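Local coordinates for protein, Family 18 Chitinase (Crocus vernus, PDB 3SIM) that probably binds chitin and hydrolyses its beta-1,4 glycosidic linkages, as a plant family 18 glycoside hydrolase built on a TIM barrel, at residues A[46-49]-A[50-53]; A[67-70]-A[71-75]; A[105-108]-A[109-113]. All blocks are in the same frame, centred on the assembly; numbering follows the deposited sequence.

Interaction 1 of 3, residues A[46-49]-A[50-53]. With ACT (acetate ion), chain C.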
ATOM      1  N   THR A  46      18.538   1.701  12.803  1.00 18.60           N
ATOM      2  CA  THR A  46      18.084   2.904  13.498  1.00 18.35           C
ATOM      3  C   THR A  46      17.463   4.002  12.594  1.00 17.20           C
ATOM      4  O   THR A  46      17.790   4.120  11.459  1.00 16.30           O
ATOM      5  CB  THR A  46      19.225   3.547  14.352  1.00 18.89           C
ATOM      6  OG1 THR A  46      20.322   3.930  13.542  1.00 18.94           O
ATOM      7  CG2 THR A  46      19.669   2.613  15.397  1.00 20.22           C
ATOM      8  N   SER A  47      16.590   4.799  13.160  1.00 16.46           N
ATOM      9  CA  SER A  47      15.904   5.811  12.420  1.00 17.20           C
ATOM     10  C   SER A  47      16.783   6.972  11.922  1.00 17.05           C
ATOM     11  O   SER A  47      17.693   7.363  12.577  1.00 15.90           O
ATOM     12  CB  SER A  47      14.607   6.274  13.071  1.00 17.85           C
ATOM     13  OG  SER A  47      14.761   7.181  14.091  1.00 21.90           O
ATOM     14  N   THR A  48      16.457   7.461  10.740  1.00 15.07           N
ATOM     15  CA  THR A  48      17.229   8.497  10.062  1.00 14.12           C
ATOM     16  C   THR A  48      16.517   9.845   9.849  1.00 14.97           C
ATOM     17  O   THR A  48      16.937  10.648   9.065  1.00 13.58           O
ATOM     18  CB  THR A  48      17.729   8.050   8.736  1.00 14.66           C
ATOM     19  OG1 THR A  48      16.629   7.825   7.881  1.00 14.39           O
ATOM     20  CG2 THR A  48      18.625   6.801   8.838  1.00 12.46           C
ATOM     21  N   ASN A  49      15.437  10.061  10.558  1.00 13.79           N
ATOM     22  CA  ASN A  49      14.686  11.286  10.463  1.00 14.16           C
ATOM     23  C   ASN A  49      14.207  11.641   9.019  1.00 13.70           C
ATOM     24  O   ASN A  49      14.425  12.689   8.569  1.00 14.21           O
ATOM     25  CB  ASN A  49      15.449  12.440  11.120  1.00 12.75           C
ATOM     26  CG  ASN A  49      14.580  13.654  11.377  1.00 15.29           C
ATOM     27  OD1 ASN A  49      13.470  13.505  11.754  1.00 15.77           O
ATOM     28  ND2 ASN A  49      15.086  14.835  11.117  1.00 11.73           N
ATOM     29  N   GLY A  50      13.594  10.700   8.323  1.00 13.26           N
ATOM     30  CA  GLY A  50      13.101  10.908   6.994  1.00 12.71           C
ATOM     31  C   GLY A  50      14.082  10.796   5.819  1.00 12.37           C
ATOM     32  O   GLY A  50      13.723  11.126   4.743  1.00 12.44           O
ATOM     33  N   LYS A  51      15.283  10.290   6.047  1.00 12.22           N
ATOM     34  CA  LYS A  51      16.130   9.934   4.954  1.00 12.68           C
ATOM     35  C   LYS A  51      15.852   8.506   4.460  1.00 12.47           C
ATOM     36  O   LYS A  51      16.340   7.591   4.995  1.00 12.58           O
ATOM     37  CB  LYS A  51      17.592  10.127   5.336  1.00 12.38           C
ATOM     38  CG  LYS A  51      17.978  11.525   5.723  1.00 14.27           C
ATOM     39  CD  LYS A  51      19.410  11.638   6.059  1.00 18.06           C
ATOM     40  CE  LYS A  51      19.807  12.959   6.532  1.00 23.30           C
ATOM     41  NZ  LYS A  51      19.867  14.019   5.576  1.00 26.14           N
ATOM     42  N   PHE A  52      15.075   8.376   3.413  1.00 11.86           N
ATOM     43  CA  PHE A  52      14.667   7.079   2.933  1.00 10.93           C
ATOM     44  C   PHE A  52      15.753   6.245   2.268  1.00 12.48           C
ATOM     45  O   PHE A  52      16.482   6.731   1.493  1.00 12.52           O
ATOM     46  CB  PHE A  52      13.423   7.242   2.078  1.00 11.11           C
ATOM     47  CG  PHE A  52      12.219   7.541   2.890  1.00  9.96           C
ATOM     48  CD1 PHE A  52      11.445   6.509   3.405  1.00  7.08           C
ATOM     49  CD2 PHE A  52      11.928   8.816   3.258  1.00  7.23           C
ATOM     50  CE1 PHE A  52      10.373   6.774   4.203  1.00  3.85           C
ATOM     51  CE2 PHE A  52      10.884   9.082   4.067  1.00  9.53           C
ATOM     52  CZ  PHE A  52      10.086   8.048   4.524  1.00  6.57           C
ATOM     53  N   ASN A  53      15.784   4.983   2.611  1.00 11.34           N
ATOM     54  CA  ASN A  53      16.529   3.941   1.972  1.00 11.17           C
ATOM     55  C   ASN A  53      15.612   2.891   1.306  1.00 11.59           C
ATOM     56  O   ASN A  53      14.519   2.750   1.705  1.00 11.73           O
ATOM     57  CB  ASN A  53      17.473   3.282   2.981  1.00 11.00           C
ATOM     58  CG  ASN A  53      18.683   4.120   3.284  1.00 13.02           C
ATOM     59  OD1 ASN A  53      19.384   4.497   2.414  1.00 13.70           O
ATOM     60  ND2 ASN A  53      18.897   4.409   4.508  1.00 16.09           N
TER
HETATM   61  C   ACT C 276      21.170   7.195   5.540  1.00 33.98           C
HETATM   62  O   ACT C 276      21.246   7.975   6.520  1.00 34.09           O
HETATM   63  OXT ACT C 276      21.393   5.989   5.811  1.00 33.01           O
HETATM   64  CH3 ACT C 276      20.822   7.678   4.145  1.00 33.56           C

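Interaction 2 of 3, residues A[67-70]-A[71-75]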
ATOM      1  N   SER A  67      10.285   0.193 -16.502  1.00 12.79           N
ATOM      2  CA  SER A  67      10.116   0.714 -17.842  1.00 14.31           C
ATOM      3  C   SER A  67       9.584  -0.310 -18.790  1.00 13.90           C
ATOM      4  O   SER A  67       8.704  -0.025 -19.500  1.00 14.15           O
ATOM      5  CB  SER A  67      11.439   1.179 -18.418  1.00 13.96           C
ATOM      6  OG  SER A  67      11.724   2.443 -18.019  1.00 19.88           O
ATOM      7  N   ALA A  68      10.151  -1.500 -18.762  1.00 13.62           N
ATOM      8  CA  ALA A  68       9.681  -2.597 -19.584  1.00 14.14           C
ATOM      9  C   ALA A  68       8.243  -3.063 -19.306  1.00 13.89           C
ATOM     10  O   ALA A  68       7.510  -3.290 -20.199  1.00 14.13           O
ATOM     11  CB  ALA A  68      10.604  -3.722 -19.518  1.00 13.14           C
ATOM     12  N   ILE A  69       7.877  -3.215 -18.051  1.00 13.29           N
ATOM     13  CA  ILE A  69       6.538  -3.624 -17.720  1.00 11.63           C
ATOM     14  C   ILE A  69       5.485  -2.576 -18.138  1.00 12.13           C
ATOM     15  O   ILE A  69       4.496  -2.889 -18.644  1.00 11.82           O
ATOM     16  CB  ILE A  69       6.392  -4.083 -16.214  1.00 11.60           C
ATOM     17  CG1 ILE A  69       5.168  -4.970 -16.036  1.00  8.98           C
ATOM     18  CG2 ILE A  69       6.342  -2.918 -15.342  1.00  9.84           C
ATOM     19  CD1 ILE A  69       5.287  -6.221 -16.629  1.00 12.98           C
ATOM     20  N   LYS A  70       5.771  -1.330 -17.907  1.00 12.33           N
ATOM     21  CA  LYS A  70       4.923  -0.257 -18.322  1.00 13.76           C
ATOM     22  C   LYS A  70       4.757  -0.139 -19.845  1.00 15.75           C
ATOM     23  O   LYS A  70       3.768   0.226 -20.329  1.00 15.30           O
ATOM     24  CB  LYS A  70       5.318   1.052 -17.663  1.00 14.03           C
ATOM     25  CG  LYS A  70       5.046   1.087 -16.186  1.00 15.89           C
ATOM     26  CD  LYS A  70       4.970   2.431 -15.612  1.00 19.81           C
ATOM     27  CE  LYS A  70       6.213   3.221 -15.786  1.00 23.22           C
ATOM     28  NZ  LYS A  70       6.172   4.470 -15.052  1.00 23.76           N
ATOM     29  N   SER A  71       5.828  -0.412 -20.551  1.00 16.93           N
ATOM     30  CA  SER A  71       5.834  -0.399 -21.960  1.00 18.14           C
ATOM     31  C   SER A  71       5.020  -1.503 -22.621  1.00 18.99           C
ATOM     32  O   SER A  71       4.327  -1.262 -23.528  1.00 19.07           O
ATOM     33  CB  SER A  71       7.259  -0.269 -22.445  1.00 18.64           C
ATOM     34  OG  SER A  71       7.408  -0.783 -23.707  0.50 19.98           O
ATOM     35  N   SER A  72       5.128  -2.700 -22.092  1.00 18.88           N
ATOM     36  CA  SER A  72       4.318  -3.833 -22.374  1.00 18.65           C
ATOM     37  C   SER A  72       2.850  -3.739 -21.985  1.00 17.21           C
ATOM     38  O   SER A  72       2.067  -4.390 -22.556  1.00 15.59           O
ATOM     39  CB  SER A  72       4.893  -5.056 -21.715  1.00 19.27           C
ATOM     40  OG  SER A  72       6.048  -5.423 -22.356  1.00 25.01           O
ATOM     41  N   HIS A  73       2.551  -3.033 -20.919  1.00 15.64           N
ATOM     42  CA  HIS A  73       1.215  -2.906 -20.389  1.00 16.16           C
ATOM     43  C   HIS A  73       0.875  -1.469 -20.073  1.00 15.97           C
ATOM     44  O   HIS A  73       1.189  -0.998 -19.034  1.00 16.45           O
ATOM     45  CB  HIS A  73       1.027  -3.756 -19.132  1.00 15.77           C
ATOM     46  CG  HIS A  73       1.359  -5.198 -19.299  1.00 15.07           C
ATOM     47  ND1 HIS A  73       2.643  -5.668 -19.277  1.00 16.10           N
ATOM     48  CD2 HIS A  73       0.575  -6.275 -19.455  1.00 12.74           C
ATOM     49  CE1 HIS A  73       2.634  -6.963 -19.463  1.00 14.78           C
ATOM     50  NE2 HIS A  73       1.392  -7.357 -19.557  1.00 15.23           N
ATOM     51  N   PRO A  74       0.172  -0.822 -20.979  1.00 14.88           N
ATOM     52  CA  PRO A  74      -0.216   0.578 -20.868  1.00 14.65           C
ATOM     53  C   PRO A  74      -1.126   0.917 -19.677  1.00 13.06           C
ATOM     54  O   PRO A  74      -1.174   1.996 -19.289  1.00 11.76           O
ATOM     55  CB  PRO A  74      -0.929   0.844 -22.175  1.00 14.65           C
ATOM     56  CG  PRO A  74      -0.675  -0.235 -22.993  1.00 15.81           C
ATOM     57  CD  PRO A  74      -0.238  -1.393 -22.247  1.00 16.40           C
ATOM     58  N   ASN A  75      -1.804  -0.058 -19.131  1.00 13.22           N
ATOM     59  CA  ASN A  75      -2.609   0.064 -17.909  1.00 12.94           C
ATOM     60  C   ASN A  75      -1.829   0.040 -16.557  1.00 13.34           C
ATOM     61  O   ASN A  75      -2.387   0.294 -15.531  1.00 13.12           O
ATOM     62  CB  ASN A  75      -3.774  -0.927 -17.925  1.00 12.53           C
ATOM     63  CG  ASN A  75      -3.325  -2.372 -17.918  1.00 12.96           C
ATOM     64  OD1 ASN A  75      -2.232  -2.672 -18.237  1.00 12.64           O
ATOM     65  ND2 ASN A  75      -4.193  -3.246 -17.544  1.00 11.87           N
TER
HETATM   66  O   HOH W   1       8.618  -4.435 -22.600  1.00 31.42           O

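Interaction 3 of 3, residues A[105-108]-A[109-113]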
ATOM      1  N   ASN A 105      14.045  16.209   4.622  1.00 15.52           N
ATOM      2  CA  ASN A 105      14.747  14.975   4.304  1.00 15.01           C
ATOM      3  C   ASN A 105      13.934  14.003   3.412  1.00 14.06           C
ATOM      4  O   ASN A 105      14.460  13.451   2.504  1.00 12.10           O
ATOM      5  CB  ASN A 105      15.252  14.246   5.541  1.00 14.36           C
ATOM      6  CG  ASN A 105      16.368  15.011   6.309  1.00 16.60           C
ATOM      7  OD1 ASN A 105      17.126  15.707   5.749  1.00 13.79           O
ATOM      8  ND2 ASN A 105      16.417  14.809   7.585  1.00 13.44           N
ATOM      9  N   ALA A 106      12.653  13.854   3.729  1.00 12.55           N
ATOM     10  CA  ALA A 106      11.739  13.003   3.016  1.00 12.02           C
ATOM     11  C   ALA A 106      11.508  13.431   1.542  1.00 10.16           C
ATOM     12  O   ALA A 106      11.602  12.635   0.679  1.00  9.98           O
ATOM     13  CB  ALA A 106      10.414  12.918   3.783  1.00 11.14           C
ATOM     14  N   VAL A 107      11.264  14.711   1.330  1.00 11.05           N
ATOM     15  CA  VAL A 107      11.112  15.259   0.011  1.00 10.78           C
ATOM     16  C   VAL A 107      12.398  15.067  -0.821  1.00 11.11           C
ATOM     17  O   VAL A 107      12.315  14.602  -1.872  1.00 11.59           O
ATOM     18  CB  VAL A 107      10.600  16.771  -0.008  1.00  9.84           C
ATOM     19  CG1 VAL A 107      10.543  17.317  -1.367  1.00  8.71           C
ATOM     20  CG2 VAL A 107       9.231  16.938   0.653  1.00 11.49           C
ATOM     21  N   THR A 108      13.553  15.369  -0.286  1.00 11.91           N
ATOM     22  CA  THR A 108      14.778  15.178  -1.054  1.00 13.29           C
ATOM     23  C   THR A 108      15.057  13.711  -1.433  1.00 13.20           C
ATOM     24  O   THR A 108      15.160  13.400  -2.555  1.00 14.64           O
ATOM     25  CB  THR A 108      15.977  15.736  -0.266  1.00 13.39           C
ATOM     26  OG1 THR A 108      15.804  17.125  -0.059  1.00 14.26           O
ATOM     27  CG2 THR A 108      17.247  15.456  -0.986  1.00 15.44           C
ATOM     28  N   SER A 109      15.029  12.829  -0.460  1.00 11.82           N
ATOM     29  CA  SER A 109      15.283  11.415  -0.625  1.00 10.30           C
ATOM     30  C   SER A 109      14.269  10.641  -1.493  1.00  9.79           C
ATOM     31  O   SER A 109      14.620   9.867  -2.261  1.00  9.46           O
ATOM     32  CB  SER A 109      15.500  10.746   0.757  1.00 11.57           C
ATOM     33  OG  SER A 109      14.412  10.821   1.557  1.00  8.30           O
ATOM     34  N   LEU A 110      12.992  10.869  -1.278  1.00 10.04           N
ATOM     35  CA  LEU A 110      11.884  10.306  -2.062  1.00  9.51           C
ATOM     36  C   LEU A 110      11.788  10.821  -3.481  1.00 10.11           C
ATOM     37  O   LEU A 110      11.552  10.086  -4.345  1.00 10.51           O
ATOM     38  CB  LEU A 110      10.577  10.342  -1.307  1.00 10.35           C
ATOM     39  CG  LEU A 110      10.485   9.433  -0.070  1.00  8.05           C
ATOM     40  CD1 LEU A 110       9.255   9.691   0.685  1.00  7.96           C
ATOM     41  CD2 LEU A 110      10.642   7.981  -0.374  1.00  7.44           C
ATOM     42  N   THR A 111      12.032  12.112  -3.676  1.00 10.30           N
ATOM     43  CA  THR A 111      12.060  12.706  -4.993  1.00 10.31           C
ATOM     44  C   THR A 111      13.135  12.026  -5.841  1.00  9.03           C
ATOM     45  O   THR A 111      12.857  11.578  -6.876  1.00  9.96           O
ATOM     46  CB  THR A 111      12.277  14.244  -5.023  1.00  9.35           C
ATOM     47  OG1 THR A 111      11.132  14.924  -4.575  1.00 12.45           O
ATOM     48  CG2 THR A 111      12.566  14.690  -6.454  1.00 10.38           C
ATOM     49  N   ARG A 112      14.310  11.840  -5.277  1.00  9.64           N
ATOM     50  CA  ARG A 112      15.362  11.061  -5.930  1.00 11.17           C
ATOM     51  C   ARG A 112      14.961   9.608  -6.253  1.00 11.28           C
ATOM     52  O   ARG A 112      15.137   9.175  -7.328  1.00 11.49           O
ATOM     53  CB  ARG A 112      16.671  11.037  -5.099  1.00 11.02           C
ATOM     54  CG  ARG A 112      17.777  10.214  -5.733  1.00 11.76           C
ATOM     55  CD  ARG A 112      19.015   9.953  -4.875  1.00 10.51           C
ATOM     56  NE  ARG A 112      19.890   9.039  -5.542  1.00  8.21           N
ATOM     57  CZ  ARG A 112      19.808   7.740  -5.440  1.00  9.90           C
ATOM     58  NH1 ARG A 112      18.912   7.224  -4.644  1.00  9.79           N
ATOM     59  NH2 ARG A 112      20.593   6.969  -6.111  1.00  5.96           N
ATOM     60  N   ILE A 113      14.397   8.893  -5.302  1.00 11.89           N
ATOM     61  CA  ILE A 113      13.969   7.532  -5.537  1.00 11.33           C
ATOM     62  C   ILE A 113      12.854   7.443  -6.611  1.00 11.17           C
ATOM     63  O   ILE A 113      12.923   6.641  -7.486  1.00 12.79           O
ATOM     64  CB  ILE A 113      13.552   6.793  -4.199  1.00 11.53           C
ATOM     65  CG1 ILE A 113      14.760   6.444  -3.318  1.00 12.13           C
ATOM     66  CG2 ILE A 113      12.790   5.510  -4.448  1.00  9.78           C
ATOM     67  CD1 ILE A 113      14.473   6.235  -1.930  1.00 10.39           C
TER

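Interaction 1 of 3, residues A[46-49]-A[50-53]
Thr48 and Lys51 stand at the two ends of a tight four-residue turn, and the hydroxyl of Thr48 bridges it. Thr48 OG1 donates to Lys51 O at 2.9 Å, meeting the carbonyl well off its C=O line (116° at the oxygen) and from outside the carbonyl plane. The first torsion explains the reach: OG1 sits between the backbone N and the carbonyl carbon (chi1 65°), which swings it across the mouth of the turn, while CG2 is left facing outward. The backbone bond that closes the turn, Lys51 N to Thr48 O, is weak at 3.5 Å, so side chain and main chain share the closure. The start of the Lys51 chain lies alongside, its CG 3.6 Å from Thr48 O. A valine in place of Thr48 would probably leave Lys51 O without its hydroxyl donor and, between these two residues, only the weak backbone bond to close the turn.

Asn49 and Gly50, both with positive phi, occupy the two corners of what is a type I' turn. At Gly50 a CB would run into Asn49 O, which explains the residue found there. On the outer side an acetate ion, probably from the crystallisation liquor, accepts a nearly straight bond from Asn53 ND2 to its OXT (3.2 Å, 166°); Asn53 ND2 also bonds Tyr39 O. The other acetate oxygen, O, lies 3.7 Å from Thr48 CG2.

Asn49 OD1 accepts from Ala97 N and its ND2 bonds Ser101 OG, fixing both ends of the amide; Lys51 NZ bonds Asn105 OD1. The turn belongs to the loop between strands 28-37 and 53-54, an antiparallel pair, and rests against helix 99-116, where Phe52 packs on Ala106 and Leu110.

Interaction 2 of 3, residues A[67-70]-A[71-75]
Ile69 and His73, one turn apart at the C-terminal end of helix 63-72, form the close-packed part of this contact. Ile69 O accepts His73 N at 3.0 Å, and the imidazole adds a weak bond from ND1 (3.4 Å), the carbonyl oxygen lying at the ring edge and in its plane. With CG anti to its own carbonyl carbon (chi1 -55°), the ring folds back along the helix, and Ile69 CD1 comes within 3.8 Å of His73 ND1 as the two side chains cross at a slant. Ile22, from the loop before strand 28-37, touches both residues, and Phe17 also meets Ile69.

The other flank faces solvent. Ser72 N bonds Ala68 O at 3.1 Å, and a water bridges the same turn, donating to Ala68 O while also hydrogen-bonding Ser72 OG. Ser67, Ala68, Ser71 and Ser72 are all exposed here. Lys70 sends its chain elsewhere, its NZ bonding Asn118 O.

At His73 the backbone leaves helical geometry, and Pro74 and Asn75 lead straight into strand 76-83, which lies parallel to strand 28-37 in the barrel sheet.

Interaction 3 of 3, residues A[105-108]-A[109-113]
Asn105, Ala106, Val107 and Thr108 each offer a carbonyl oxygen to the N-H four residues on, at Ser109, Leu110, Thr111 and Arg112, the unbroken alpha-helical pattern of helix 99-116. Two of these oxygens also take a hydroxyl. Ser109 OG donates to Asn105 O at 2.8 Å, shorter than the 3.1 Å bond from Ser109 N, and the two donors come from opposite faces of the carbonyl plane. The serine manages this with OG held between its backbone N and carbonyl carbon (chi1 63°), a position that turns the hydroxyl back toward the preceding turn. Thr111 repeats the scheme by another route: its OG1 lies anti to the carbonyl carbon (chi1 -72°) and reaches Val107 O at 3.0 Å, again from the face opposite to the backbone donor. Both hydroxyls are thus folded onto the helix itself, and each carbonyl is gripped twice.

Beside the second pair, Val107 and Thr111 run side by side in the same direction, with Val107 CG1 4.0 Å from Thr111 OG1. Leu110 CB lies close to Ala106 O (3.2 Å), as the helical turn brings it there.

Val107 and Leu110 both pack on Leu144 of helix 134-150, and Thr111 touches Leu148. On another flank, Ser109 OG bonds Phe52 N and Asn105 bonds Asn49 O through its ND2.

Serine and threonine hydroxyls bonded to the carbonyl four residues back are a familiar way for such groups to satisfy their hydrogen bonding within a helix. Here they lie on an outer helix of the TIM barrel, which follows strand 76-83 and precedes strand 121-125 along the chain, in the beta-alpha layout of family 18 enzymes.

From the N terminus the three contacts follow in series; none nests within or crosses another, and each joins two directly consecutive segments. Interaction 1 closes a turn in the loop between strands 28-37 and 53-54. Interaction 2 finishes helix 63-72 and hands the chain to strand 76-83. Interaction 3 runs within helix 99-116, which precedes strand 121-125. Far apart in sequence, interactions 1 and 3 meet in space, with centres about 11 Å apart, so the loop of 46-53 is bound to the helix by polar and packing contacts. Interaction 2 stands apart, its nearest atoms about 10 Å from interaction 3 and about 19 Å from interaction 1.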